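Local coordinates for protein TOXN (Bacillus thuringiensis, PDB 4ATO) that cleaves RNA within A-rich sequences as the toxic endoribonuclease of a type III toxin-antitoxin system, and is held in a triangular complex by its antitoxin RNA, at residues 15-19 against 166-170. Numbering follows the deposited sequence.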
# COMPACT_ATOMS: atom_id res chain seq x y z
N GLU A 15 -44.67 11.92 0.77
CA GLU A 15 -45.83 11.19 1.26
C GLU A 15 -45.38 10.02 2.11
O GLU A 15 -45.85 9.83 3.23
CB GLU A 15 -46.69 10.67 0.10
CG GLU A 15 -47.77 11.61 -0.36
CD GLU A 15 -48.95 10.87 -0.98
OE1 GLU A 15 -48.99 9.62 -0.85
OE2 GLU A 15 -49.82 11.52 -1.59
N TYR A 16 -44.44 9.23 1.57
CA TYR A 16 -43.97 8.06 2.29
C TYR A 16 -43.18 8.45 3.53
O TYR A 16 -43.26 7.77 4.56
CB TYR A 16 -43.17 7.13 1.38
CG TYR A 16 -42.77 5.84 2.07
CD1 TYR A 16 -43.68 4.80 2.22
CD2 TYR A 16 -41.49 5.68 2.58
CE1 TYR A 16 -43.32 3.63 2.86
CE2 TYR A 16 -41.12 4.51 3.22
CZ TYR A 16 -42.03 3.49 3.36
OH TYR A 16 -41.65 2.33 4.00
N ILE A 17 -42.42 9.54 3.45
CA ILE A 17 -41.65 10.00 4.61
C ILE A 17 -42.59 10.40 5.75
O ILE A 17 -42.40 9.98 6.90
CB ILE A 17 -40.72 11.18 4.25
CG1 ILE A 17 -39.54 10.71 3.41
CG2 ILE A 17 -40.23 11.89 5.50
CD1 ILE A 17 -38.48 9.93 4.19
N ASP A 18 -43.60 11.20 5.42
CA ASP A 18 -44.58 11.64 6.41
C ASP A 18 -45.34 10.45 6.98
O ASP A 18 -45.68 10.41 8.16
CB ASP A 18 -45.57 12.63 5.79
CG ASP A 18 -44.92 13.96 5.45
OD1 ASP A 18 -43.80 14.23 5.95
OD2 ASP A 18 -45.53 14.73 4.68
N TYR A 19 -45.59 9.47 6.12
CA TYR A 19 -46.26 8.25 6.54
C TYR A 19 -45.38 7.50 7.52
O TYR A 19 -45.88 6.97 8.51
CB TYR A 19 -46.59 7.40 5.32
CG TYR A 19 -46.93 5.97 5.61
CD1 TYR A 19 -48.22 5.61 5.98
CD2 TYR A 19 -45.98 4.96 5.48
CE1 TYR A 19 -48.54 4.29 6.23
CE2 TYR A 19 -46.29 3.65 5.72
CZ TYR A 19 -47.58 3.31 6.10
OH TYR A 19 -47.89 1.99 6.34
N CYS A 166 -43.53 -0.43 6.13
CA CYS A 166 -43.20 -0.75 4.75
C CYS A 166 -44.08 -1.90 4.26
O CYS A 166 -44.62 -1.85 3.16
CB CYS A 166 -41.72 -1.11 4.61
SG CYS A 166 -41.21 -1.56 2.93
N GLN A 167 -44.22 -2.93 5.09
CA GLN A 167 -45.06 -4.08 4.77
C GLN A 167 -46.50 -3.63 4.54
O GLN A 167 -47.13 -4.02 3.55
CB GLN A 167 -45.02 -5.12 5.90
CG GLN A 167 -43.71 -5.88 6.02
CD GLN A 167 -43.58 -7.00 5.02
OE1 GLN A 167 -44.56 -7.40 4.39
NE2 GLN A 167 -42.37 -7.53 4.86
N GLU A 168 -47.01 -2.81 5.45
CA GLU A 168 -48.38 -2.30 5.35
C GLU A 168 -48.59 -1.54 4.05
O GLU A 168 -49.68 -1.58 3.48
CB GLU A 168 -48.71 -1.41 6.55
CG GLU A 168 -48.76 -2.15 7.87
CD GLU A 168 -48.98 -1.23 9.06
OE1 GLU A 168 -49.70 -0.21 8.90
OE2 GLU A 168 -48.42 -1.51 10.14
N TYR A 169 -47.55 -0.87 3.58
CA TYR A 169 -47.64 -0.14 2.32
C TYR A 169 -47.91 -1.11 1.18
O TYR A 169 -48.62 -0.78 0.22
CB TYR A 169 -46.36 0.64 2.03
CG TYR A 169 -46.34 1.27 0.65
CD1 TYR A 169 -45.89 0.56 -0.46
CD2 TYR A 169 -46.79 2.58 0.45
CE1 TYR A 169 -45.88 1.12 -1.72
CE2 TYR A 169 -46.79 3.15 -0.81
CZ TYR A 169 -46.33 2.41 -1.90
OH TYR A 169 -46.31 2.96 -3.16
N LYS A 170 -47.34 -2.31 1.29
CA LYS A 170 -47.51 -3.33 0.26
C LYS A 170 -48.93 -3.91 0.28
O LYS A 170 -49.13 -5.12 0.42
CB LYS A 170 -46.45 -4.42 0.41
CG LYS A 170 -45.03 -3.90 0.23
CD LYS A 170 -43.99 -4.97 0.54
CE LYS A 170 -42.58 -4.49 0.21
NZ LYS A 170 -42.19 -3.30 1.03
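Tyr16 and Tyr169 meet as an offset edge-to-face pair, the edge of the Tyr16 ring turned toward the face of Tyr169, with ring centroids 5.9 Å apart and planes at 90°. It is an example of aromatic side chains bridging two helices: within these segments the nearest CA atoms, of Tyr16 and Tyr169, are 9.0 Å apart, and the tyrosine rings span the gap. Tyr16 OH ends 3.5 Å from Cys166 CB, because a chi1 of -175° swings its ring away from the backbone N and out toward the other helix. One helical turn on, Tyr19 stretches out in the same way, and its OH packs 3.5 Å from Glu168 CB, the ring standing perpendicular to the carboxylate plane. Tyr19 OH also hydrogen-bonds Lys165 O, a bond that crosses directly between the helices, and the Lys165 side chain makes a cation-pi contact with the Tyr19 ring. The other two phenols are anchored beyond both helices, Tyr16 OH by Pro89 O and Tyr169 OH by Glu94 OE2. Pro91 touches both Tyr16 and Tyr169. Helix 14-23, which follows the first strand of the antiparallel sheet, is thus fastened to the C-terminal end of helix 159-169, beside the connection between strands 78-89 and 95-97.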